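PDB 4EQQ: putative host cell surface-exposed lipoprotein from Streptococcus phage TP-J34, which probably blocks superinfection as a lipoprotein exposed on the host cell surface, with a tape measure protein as its identified target; this chain is its ectodomain. Local coordinates for residues Pro12-Thr17 and Asp44-Asp49; Glu35-Leu40 and Asp49-Ala54; Asp61-Ala66 and Gln96-Tyr101; Ala83-Leu88 and Tyr101-Leu106. All coordinates share one frame; numbering follows the deposited sequence.

Contact 1: residues Pro12-Thr17 and Asp44-Asp49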
# COMPACT_ATOMS: atom_id res chain seq x y z
N PRO A 12 11.98 24.11 10.87
CA PRO A 12 11.88 24.72 9.54
C PRO A 12 10.53 24.40 8.90
O PRO A 12 9.91 23.39 9.24
CB PRO A 12 13.02 24.06 8.76
CG PRO A 12 13.97 23.62 9.80
CD PRO A 12 13.10 23.16 10.92
N LYS A 13 10.09 25.27 7.97
CA LYS A 13 8.84 25.10 7.23
C LYS A 13 8.79 23.71 6.56
O LYS A 13 7.77 23.01 6.63
CB LYS A 13 8.69 26.24 6.21
CG LYS A 13 7.62 26.05 5.14
CD LYS A 13 6.20 26.14 5.66
CE LYS A 13 5.18 26.44 4.58
NZ LYS A 13 5.61 26.04 3.22
N GLU A 14 9.92 23.29 5.97
CA GLU A 14 10.11 22.00 5.33
C GLU A 14 9.70 20.83 6.23
O GLU A 14 9.12 19.88 5.74
CB GLU A 14 11.59 21.84 4.92
CG GLU A 14 11.91 20.55 4.18
CD GLU A 14 13.37 20.15 4.11
OE1 GLU A 14 13.67 19.11 3.48
OE2 GLU A 14 14.22 20.87 4.69
N TYR A 15 10.03 20.90 7.54
CA TYR A 15 9.69 19.83 8.49
C TYR A 15 8.16 19.77 8.68
O TYR A 15 7.61 18.68 8.79
CB TYR A 15 10.37 20.07 9.85
CG TYR A 15 11.86 19.76 9.96
CD1 TYR A 15 12.72 20.03 8.90
CD2 TYR A 15 12.42 19.39 11.17
CE1 TYR A 15 14.10 19.84 9.01
CE2 TYR A 15 13.80 19.19 11.30
CZ TYR A 15 14.63 19.39 10.21
OH TYR A 15 15.99 19.21 10.35
N ARG A 16 7.50 20.95 8.71
CA ARG A 16 6.04 21.04 8.88
C ARG A 16 5.34 20.52 7.63
O ARG A 16 4.34 19.81 7.74
CB ARG A 16 5.59 22.48 9.22
CG ARG A 16 6.10 22.96 10.58
CD ARG A 16 5.40 24.23 11.06
NE ARG A 16 5.80 25.38 10.27
CZ ARG A 16 6.82 26.17 10.56
NH1 ARG A 16 7.14 27.18 9.75
NH2 ARG A 16 7.54 25.97 11.66
N THR A 17 5.90 20.81 6.45
CA THR A 17 5.36 20.31 5.18
C THR A 17 5.57 18.78 5.12
O THR A 17 4.68 18.06 4.64
CB THR A 17 5.96 21.11 4.00
OG1 THR A 17 5.72 22.49 4.24
CG2 THR A 17 5.30 20.78 2.67
N ASP A 44 9.54 12.35 -2.28
CA ASP A 44 9.26 13.77 -2.03
C ASP A 44 10.51 14.63 -1.97
O ASP A 44 10.40 15.86 -2.01
CB ASP A 44 8.41 13.93 -0.77
CG ASP A 44 7.11 13.19 -0.88
OD1 ASP A 44 6.16 13.75 -1.46
OD2 ASP A 44 7.07 12.00 -0.52
N LYS A 45 11.69 14.00 -1.86
CA LYS A 45 12.98 14.69 -1.84
C LYS A 45 13.21 15.57 -0.61
O LYS A 45 13.92 16.57 -0.69
CB LYS A 45 13.31 15.41 -3.20
CG LYS A 45 13.08 14.56 -4.46
CD LYS A 45 14.00 13.35 -4.51
CE LYS A 45 13.82 12.56 -5.79
NZ LYS A 45 14.59 11.27 -5.75
N TYR A 46 12.63 15.19 0.54
CA TYR A 46 12.92 15.87 1.80
C TYR A 46 14.33 15.46 2.22
O TYR A 46 14.80 14.39 1.82
CB TYR A 46 11.91 15.46 2.89
CG TYR A 46 10.60 16.20 2.74
CD1 TYR A 46 10.51 17.55 3.05
CD2 TYR A 46 9.48 15.57 2.22
CE1 TYR A 46 9.33 18.26 2.87
CE2 TYR A 46 8.28 16.26 2.05
CZ TYR A 46 8.22 17.61 2.36
OH TYR A 46 7.06 18.31 2.19
N SER A 47 15.00 16.29 3.03
CA SER A 47 16.31 15.90 3.54
C SER A 47 16.11 14.72 4.51
O SER A 47 14.98 14.48 4.98
CB SER A 47 16.96 17.06 4.30
OG SER A 47 16.14 17.41 5.40
N GLN A 48 17.18 14.01 4.86
CA GLN A 48 17.10 12.94 5.84
C GLN A 48 16.59 13.48 7.20
O GLN A 48 15.77 12.84 7.85
CB GLN A 48 18.46 12.24 6.02
CG GLN A 48 18.35 10.90 6.75
CD GLN A 48 17.51 9.89 6.00
OE1 GLN A 48 17.81 9.51 4.87
NE2 GLN A 48 16.43 9.43 6.63
N ASP A 49 17.06 14.67 7.62
CA ASP A 49 16.64 15.26 8.89
C ASP A 49 15.13 15.59 8.92
O ASP A 49 14.50 15.34 9.94
CB ASP A 49 17.47 16.51 9.22
CG ASP A 49 18.91 16.22 9.62
OD1 ASP A 49 19.20 15.06 9.99
OD2 ASP A 49 19.72 17.16 9.63
O HOH W 1 16.33 19.91 5.95
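Two polar links join E14 to S47. The backbone N of S47 donates to E14 OE1 at 3.2 Å, almost straight (170°) and nearly along the C-O axis of that oxygen. The other carboxylate oxygen, OE2, receives a proton from a water 2.6 Å away, and the same water lies 2.6 Å from S47 OG. E14 reaches this far because CG is anti to its backbone N (chi1 -178°) and the chain stays extended beyond it. S47 is the N-cap of helix 48-57, its OG serving the backbone N of A50.

Aromatic packing fills the flanks. The ring of Y46 lies beside the E14 chain, with CD1 3.5 Å from E14 CG at the ring edge and the carboxylate turned only 21° from the ring plane. Farther along, Y46 OH presses on T17 CG2 at 3.1 Å, the two side chains crossing at about a right angle. Y15 runs alongside D49: its OH approaches D49 CB at 3.3 Å, and D49 O lies over one face of the ring. P12 CD, from the same segment, sits 3.6 Å above the plane of the Y15 ring, over its centre.

Within the helix-turn-helix fold, the start of helix 13-28 is thus fastened to the turn entering helix 48-57. The carboxylate of E14 faces an amide at a helix N terminus, a setting that would probably stabilise its negative charge.

Contact 2: residues Glu35-Leu40 and Asp49-Ala54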
# COMPACT_ATOMS: atom_id res chain seq x y z
N GLU A 35 9.48 2.51 6.07
CA GLU A 35 8.95 2.70 4.72
C GLU A 35 8.65 4.18 4.45
O GLU A 35 9.04 4.72 3.41
CB GLU A 35 7.70 1.86 4.52
CG GLU A 35 8.05 0.42 4.18
CD GLU A 35 6.87 -0.52 4.11
OE1 GLU A 35 5.87 -0.30 4.85
OE2 GLU A 35 6.96 -1.52 3.37
N LEU A 36 8.03 4.83 5.43
CA LEU A 36 7.66 6.24 5.37
C LEU A 36 8.90 7.14 5.34
O LEU A 36 8.96 8.08 4.55
CB LEU A 36 6.73 6.60 6.54
CG LEU A 36 6.28 8.07 6.62
CD1 LEU A 36 5.51 8.50 5.35
CD2 LEU A 36 5.45 8.30 7.85
N ARG A 37 9.92 6.79 6.15
CA ARG A 37 11.18 7.52 6.22
C ARG A 37 11.86 7.56 4.85
O ARG A 37 12.33 8.62 4.42
CB ARG A 37 12.12 6.86 7.26
CG ARG A 37 13.32 7.72 7.64
CD ARG A 37 14.44 6.90 8.30
NE ARG A 37 13.99 6.20 9.50
CZ ARG A 37 13.84 6.76 10.69
NH1 ARG A 37 14.08 8.05 10.86
NH2 ARG A 37 13.41 6.04 11.72
N SER A 38 11.91 6.39 4.20
CA SER A 38 12.49 6.19 2.87
C SER A 38 11.63 6.91 1.80
O SER A 38 12.18 7.61 0.96
CB SER A 38 12.60 4.70 2.58
OG SER A 38 13.05 4.49 1.24
N GLN A 39 10.29 6.80 1.88
CA GLN A 39 9.37 7.46 0.94
C GLN A 39 9.59 8.99 0.90
O GLN A 39 9.68 9.57 -0.19
CB GLN A 39 7.92 7.15 1.32
CG GLN A 39 6.88 7.83 0.41
CD GLN A 39 6.77 7.21 -0.97
OE1 GLN A 39 7.14 6.06 -1.19
NE2 GLN A 39 6.22 7.95 -1.93
N LEU A 40 9.64 9.65 2.08
CA LEU A 40 9.81 11.11 2.17
C LEU A 40 11.11 11.60 1.53
O LEU A 40 11.13 12.68 0.94
CB LEU A 40 9.67 11.61 3.62
CG LEU A 40 8.29 11.45 4.28
CD1 LEU A 40 8.39 11.62 5.79
CD2 LEU A 40 7.23 12.44 3.68
N ASP A 49 17.06 14.67 7.62
CA ASP A 49 16.64 15.26 8.89
C ASP A 49 15.13 15.59 8.92
O ASP A 49 14.50 15.34 9.94
CB ASP A 49 17.47 16.51 9.22
CG ASP A 49 18.91 16.22 9.62
OD1 ASP A 49 19.20 15.06 9.99
OD2 ASP A 49 19.72 17.16 9.63
N ALA A 50 14.58 16.17 7.84
CA ALA A 50 13.15 16.51 7.77
C ALA A 50 12.30 15.22 7.80
O ALA A 50 11.25 15.17 8.45
CB ALA A 50 12.86 17.29 6.50
N SER A 51 12.77 14.17 7.11
CA SER A 51 12.08 12.88 7.06
C SER A 51 12.12 12.21 8.43
O SER A 51 11.08 11.75 8.90
CB SER A 51 12.67 11.98 5.99
OG SER A 51 11.99 10.74 5.97
N ASP A 52 13.31 12.18 9.08
CA ASP A 52 13.49 11.64 10.43
C ASP A 52 12.60 12.38 11.43
O ASP A 52 12.00 11.74 12.29
CB ASP A 52 14.97 11.73 10.88
CG ASP A 52 15.92 10.81 10.12
OD1 ASP A 52 15.43 9.92 9.35
OD2 ASP A 52 17.14 11.00 10.25
N TYR A 53 12.47 13.71 11.30
CA TYR A 53 11.58 14.49 12.17
C TYR A 53 10.12 14.10 11.91
O TYR A 53 9.38 13.85 12.87
CB TYR A 53 11.76 16.00 11.92
CG TYR A 53 10.79 16.84 12.72
CD1 TYR A 53 11.06 17.18 14.05
CD2 TYR A 53 9.60 17.30 12.16
CE1 TYR A 53 10.16 17.93 14.80
CE2 TYR A 53 8.68 18.04 12.91
CZ TYR A 53 8.98 18.37 14.22
OH TYR A 53 8.11 19.13 14.96
N ALA A 54 9.69 14.10 10.63
CA ALA A 54 8.31 13.77 10.27
C ALA A 54 7.83 12.38 10.74
O ALA A 54 6.73 12.27 11.27
CB ALA A 54 8.09 13.93 8.77
O HOH W 2 13.53 9.57 13.20
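S51 OG donates to the backbone O of R37 at 2.6 Å, in the carbonyl plane and on a lone pair. Having OG anti to the backbone N (chi1 180°) sends the hydroxyl across to the other helix, where it reaches a carbonyl within a helical turn. Beside it, R37 NH1 and D52 OD1 form a salt bridge of 2.8 Å, with an N-H...O angle of 152°. The oxygen lies near the guanidinium plane, at its edge, whereas the nitrogen meets OD1 from above the carboxylate plane. A bend at chi3 turns the arginine head to this position. A water accepts from R37 NH1 at 2.8 Å and donates to D52 O, bridging the pair a second time. Further partners hold both charges: E34 binds R37 NE, and Q48 NE2 donates to D52 OD1.

Inward from the polar pair, L40 CB lies 3.4 Å from S51 OG, and L40 CD1 meets A54 CB at 3.8 Å in the buried part of the contact.

The two helical segments run roughly antiparallel, their axes inclined at 146° and 8.8 Å apart at closest approach, as the two arms of a helix-turn-helix. Helix 13-28 covers an adjoining side, where E14 and Y15 touch A50 and Y25 touches L36. On helix 33-42, S38 hydrogen-bonds D75 of the second subunit.

Contact 3: residues Asp61-Ala66 and Gln96-Tyr101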
# COMPACT_ATOMS: atom_id res chain seq x y z
N ASP A 61 0.31 6.25 14.58
CA ASP A 61 0.28 5.05 15.38
C ASP A 61 0.70 3.90 14.43
O ASP A 61 -0.11 3.41 13.64
CB ASP A 61 -1.12 4.80 15.98
CG ASP A 61 -1.15 3.65 16.98
OD1 ASP A 61 -0.25 2.78 16.92
OD2 ASP A 61 -2.05 3.63 17.84
N TYR A 62 1.96 3.46 14.53
CA TYR A 62 2.51 2.40 13.70
C TYR A 62 1.93 1.01 13.99
O TYR A 62 1.99 0.15 13.11
CB TYR A 62 4.04 2.43 13.71
CG TYR A 62 4.57 3.67 13.03
CD1 TYR A 62 4.52 3.80 11.64
CD2 TYR A 62 5.07 4.73 13.77
CE1 TYR A 62 4.97 4.96 11.02
CE2 TYR A 62 5.55 5.88 13.16
CZ TYR A 62 5.49 6.00 11.78
OH TYR A 62 5.99 7.12 11.19
N ASN A 63 1.32 0.82 15.19
CA ASN A 63 0.63 -0.44 15.51
C ASN A 63 -0.61 -0.52 14.62
O ASN A 63 -0.93 -1.58 14.10
CB ASN A 63 0.17 -0.47 16.98
CG ASN A 63 1.31 -0.60 17.95
OD1 ASN A 63 2.18 -1.44 17.79
ND2 ASN A 63 1.32 0.19 19.00
N LYS A 64 -1.33 0.61 14.49
CA LYS A 64 -2.54 0.72 13.66
C LYS A 64 -2.16 0.61 12.16
O LYS A 64 -2.90 -0.01 11.39
CB LYS A 64 -3.25 2.05 13.98
CG LYS A 64 -4.23 2.57 12.93
CD LYS A 64 -5.53 1.81 12.93
CE LYS A 64 -6.57 2.52 12.11
NZ LYS A 64 -7.85 1.79 12.17
N GLN A 65 -1.00 1.17 11.76
CA GLN A 65 -0.51 1.06 10.38
C GLN A 65 -0.26 -0.42 10.05
O GLN A 65 -0.62 -0.87 8.97
CB GLN A 65 0.81 1.85 10.19
CG GLN A 65 0.67 3.36 10.30
CD GLN A 65 -0.25 3.92 9.26
OE1 GLN A 65 -1.33 4.41 9.55
NE2 GLN A 65 0.16 3.86 8.01
N ALA A 66 0.38 -1.16 10.99
CA ALA A 66 0.68 -2.59 10.82
C ALA A 66 -0.62 -3.38 10.69
O ALA A 66 -0.70 -4.26 9.84
CB ALA A 66 1.50 -3.11 11.98
N GLN A 96 8.72 -6.01 15.50
CA GLN A 96 8.08 -7.29 15.86
C GLN A 96 6.78 -7.09 16.66
O GLN A 96 5.80 -7.79 16.42
CB GLN A 96 9.06 -8.20 16.62
CG GLN A 96 8.55 -9.65 16.76
CD GLN A 96 8.48 -10.34 15.42
OE1 GLN A 96 9.47 -10.40 14.69
NE2 GLN A 96 7.32 -10.86 15.06
N GLU A 97 6.78 -6.13 17.59
CA GLU A 97 5.61 -5.80 18.43
C GLU A 97 4.46 -5.24 17.61
O GLU A 97 3.31 -5.60 17.85
CB GLU A 97 6.00 -4.81 19.53
CG GLU A 97 7.21 -5.32 20.29
CD GLU A 97 7.20 -5.12 21.79
OE1 GLU A 97 6.42 -4.29 22.30
OE2 GLU A 97 8.04 -5.77 22.45
N GLU A 98 4.76 -4.39 16.61
CA GLU A 98 3.72 -3.86 15.71
C GLU A 98 3.08 -5.01 14.90
O GLU A 98 1.86 -5.08 14.79
CB GLU A 98 4.31 -2.82 14.75
CG GLU A 98 4.57 -1.50 15.45
CD GLU A 98 5.66 -0.63 14.86
OE1 GLU A 98 6.05 0.35 15.53
OE2 GLU A 98 6.12 -0.92 13.73
N ALA A 99 3.92 -5.93 14.37
CA ALA A 99 3.47 -7.08 13.59
C ALA A 99 2.69 -8.06 14.47
O ALA A 99 1.66 -8.57 14.03
CB ALA A 99 4.67 -7.77 12.93
N ASP A 100 3.15 -8.28 15.73
CA ASP A 100 2.45 -9.18 16.66
C ASP A 100 1.07 -8.63 16.97
O ASP A 100 0.09 -9.38 16.92
CB ASP A 100 3.25 -9.39 17.96
CG ASP A 100 4.56 -10.16 17.80
OD1 ASP A 100 4.73 -10.84 16.75
OD2 ASP A 100 5.43 -10.05 18.69
N TYR A 101 0.98 -7.31 17.24
CA TYR A 101 -0.30 -6.64 17.50
C TYR A 101 -1.22 -6.77 16.26
O TYR A 101 -2.41 -7.07 16.40
CB TYR A 101 -0.08 -5.16 17.86
CG TYR A 101 -1.35 -4.34 17.83
CD1 TYR A 101 -2.23 -4.33 18.91
CD2 TYR A 101 -1.69 -3.60 16.70
CE1 TYR A 101 -3.43 -3.63 18.86
CE2 TYR A 101 -2.89 -2.88 16.64
CZ TYR A 101 -3.75 -2.89 17.73
OH TYR A 101 -4.92 -2.17 17.67
O HOH W 3 -3.83 0.99 18.24
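The ring of Y101 turns an edge to the backbone of N63: CD2 comes within 3.4 Å of N63 O, which lies near the ring plane, and within 3.7 Å of N63 CB. With CG anti to the backbone N (chi1 167°), the Y101 ring extends over the first turn of helix 62-77. This is a helix-helix crossing in the helix-turn-helix fold, in which residues 62-66 cross residues 96-101 at a signed angle of -52°. The carboxylate of E98 is the second flat group, and its OE1 comes 3.4 Å from Y62 CB. The amide of N63 is turned 76° from that carboxylate, and the two side chains cross at about a right angle, bringing N63 OD1 to 3.3 Å from E98 CG.

Polar ends here are served mainly from elsewhere in the fold: E98 OE2 accepts from the backbone N of T95, and Y62 OH is hydrogen-bonded to V55 O. D61, the N-cap of helix 62-77, holds the helix start through weak bonds from the backbone N atoms of N63 and K64 to its OD1. Its other oxygen receives a proton from a water that is also weakly linked to Y101 OH, a loose water bridge between D61 and Y101.

The backbones come nearest at N63 and E98, whose CA atoms are 4.6 Å apart. One turn on lies A66, which F94 also touches; A66 CB rests 3.5 Å from the carbonyl O of E98 and 4.0 Å from E98 CB.

Contact 4: residues Ala83-Leu88 and Tyr101-Leu106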
# COMPACT_ATOMS: atom_id res chain seq x y z
N ALA A 83 2.39 -16.02 8.09
CA ALA A 83 3.05 -15.51 6.90
C ALA A 83 2.98 -13.97 6.88
O ALA A 83 3.94 -13.32 6.48
CB ALA A 83 2.41 -16.08 5.63
N ILE A 84 1.85 -13.39 7.34
CA ILE A 84 1.66 -11.94 7.42
C ILE A 84 2.62 -11.33 8.44
O ILE A 84 3.24 -10.31 8.15
CB ILE A 84 0.19 -11.55 7.71
CG1 ILE A 84 -0.70 -11.89 6.49
CG2 ILE A 84 0.07 -10.05 8.09
CD1 ILE A 84 -2.23 -11.95 6.79
N ARG A 85 2.75 -11.96 9.62
CA ARG A 85 3.67 -11.50 10.67
C ARG A 85 5.09 -11.37 10.11
O ARG A 85 5.72 -10.33 10.31
CB ARG A 85 3.66 -12.48 11.86
CG ARG A 85 4.35 -11.93 13.12
CD ARG A 85 4.79 -13.04 14.07
NE ARG A 85 3.76 -14.06 14.22
CZ ARG A 85 2.79 -14.03 15.14
NH1 ARG A 85 2.73 -13.04 16.02
NH2 ARG A 85 1.88 -14.98 15.17
N ASP A 86 5.57 -12.40 9.39
CA ASP A 86 6.93 -12.38 8.80
C ASP A 86 7.08 -11.33 7.73
O ASP A 86 8.11 -10.65 7.68
CB ASP A 86 7.35 -13.75 8.26
CG ASP A 86 7.42 -14.83 9.32
OD1 ASP A 86 7.46 -14.49 10.53
OD2 ASP A 86 7.45 -16.03 8.95
N GLN A 87 6.07 -11.18 6.87
CA GLN A 87 6.08 -10.18 5.80
C GLN A 87 6.18 -8.78 6.41
O GLN A 87 7.00 -7.98 5.96
CB GLN A 87 4.82 -10.30 4.92
CG GLN A 87 4.91 -9.49 3.61
CD GLN A 87 5.89 -10.10 2.62
OE1 GLN A 87 6.27 -11.27 2.70
NE2 GLN A 87 6.29 -9.35 1.64
N LEU A 88 5.35 -8.48 7.43
CA LEU A 88 5.37 -7.16 8.07
C LEU A 88 6.74 -6.80 8.64
O LEU A 88 7.20 -5.66 8.49
CB LEU A 88 4.31 -7.09 9.19
CG LEU A 88 2.83 -7.18 8.76
CD1 LEU A 88 1.96 -7.36 10.01
CD2 LEU A 88 2.39 -5.95 7.89
N TYR A 101 0.98 -7.31 17.24
CA TYR A 101 -0.30 -6.64 17.50
C TYR A 101 -1.22 -6.77 16.26
O TYR A 101 -2.41 -7.07 16.40
CB TYR A 101 -0.08 -5.16 17.86
CG TYR A 101 -1.35 -4.34 17.83
CD1 TYR A 101 -2.23 -4.33 18.91
CD2 TYR A 101 -1.69 -3.60 16.70
CE1 TYR A 101 -3.43 -3.63 18.86
CE2 TYR A 101 -2.89 -2.88 16.64
CZ TYR A 101 -3.75 -2.89 17.73
OH TYR A 101 -4.92 -2.17 17.67
N ALA A 102 -0.67 -6.53 15.06
CA ALA A 102 -1.46 -6.61 13.82
C ALA A 102 -2.11 -7.99 13.66
O ALA A 102 -3.32 -8.07 13.44
CB ALA A 102 -0.57 -6.31 12.61
N VAL A 103 -1.30 -9.06 13.75
CA VAL A 103 -1.79 -10.43 13.53
C VAL A 103 -2.74 -10.94 14.61
O VAL A 103 -3.66 -11.71 14.30
CB VAL A 103 -0.71 -11.44 13.06
CG1 VAL A 103 0.01 -10.95 11.80
CG2 VAL A 103 0.29 -11.74 14.16
N ALA A 104 -2.58 -10.46 15.85
CA ALA A 104 -3.47 -10.81 16.97
C ALA A 104 -4.88 -10.22 16.74
O ALA A 104 -5.85 -10.68 17.33
CB ALA A 104 -2.88 -10.29 18.27
N ASN A 105 -4.98 -9.20 15.86
CA ASN A 105 -6.24 -8.53 15.53
C ASN A 105 -6.79 -8.84 14.14
O ASN A 105 -7.69 -8.16 13.66
CB ASN A 105 -6.14 -7.02 15.79
CG ASN A 105 -5.98 -6.70 17.26
OD1 ASN A 105 -4.86 -6.54 17.77
ND2 ASN A 105 -7.09 -6.63 17.97
N LEU A 106 -6.29 -9.93 13.52
CA LEU A 106 -6.76 -10.42 12.22
C LEU A 106 -7.90 -11.43 12.38
O LEU A 106 -8.20 -11.86 13.50
CB LEU A 106 -5.60 -11.07 11.44
CG LEU A 106 -4.61 -10.13 10.75
CD1 LEU A 106 -3.49 -10.91 10.13
CD2 LEU A 106 -5.29 -9.27 9.71
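Helices 81-91 and 96-104 form the two arms of a helix-turn-helix, and this contact packs the first against the end of the second and the residues that follow it. V103 stands at the middle, its two methyls doing different work. V103 and I84 run past each other in opposite directions, with V103 CG1 3.8 Å from I84 CG2 and also 3.6 Å from R85 N. With CG1 anti to the carbonyl carbon (chi1 -55°), CG2 falls between the backbone N and the carbonyl carbon and lies over one face of the R85 guanidinium, offset toward its rim and 3.3 Å from NH1. The guanidinium is fixed in this orientation by salt bridges from NH1 to D100 and from NH2 to D82, while a bend at chi3 brings it across the valine.

Apolar contacts continue on both sides of V103. L88 CD1 meets A102 CB at 3.8 Å, next to F94, whose backbone is hydrogen-bonded to that of L88. Toward the C terminus, N105 N bonds to A102 O and L106 N to V103 O, and L106 lies against helix 81-91. Helix 62-77 lines the same apolar region, with A70 touching I84 and Q74 touching L106. On another side of helix 81-91, Q87 packs on F91 of the second subunit. At the far end, I84 and L106 meet tip to tip, CD1 to CD1, at 3.7 Å.

From the N terminus, contact 1 closes a long loop that brings the start of helix 13-28 to the turn before helix 48-57. Contact 2 crosses it, joining helix 33-42 to helix 48-57: residues 35-40 lie within that loop, and their partners 49-54 run past its end, the two contacts sharing D49. The pattern recurs after residue 60. Contact 3 joins the start of helix 62-77 to helix 96-104, closing the loop that contains helix 81-91, and contact 4 crosses it with Y101 in common, tying helix 81-91 to the C-terminal residues. The two pairs follow in series, on opposite sides of the chain's centre. Contacts 2 and 3 still touch where L36 CD2 packs against Y62 OH at 3.6 Å.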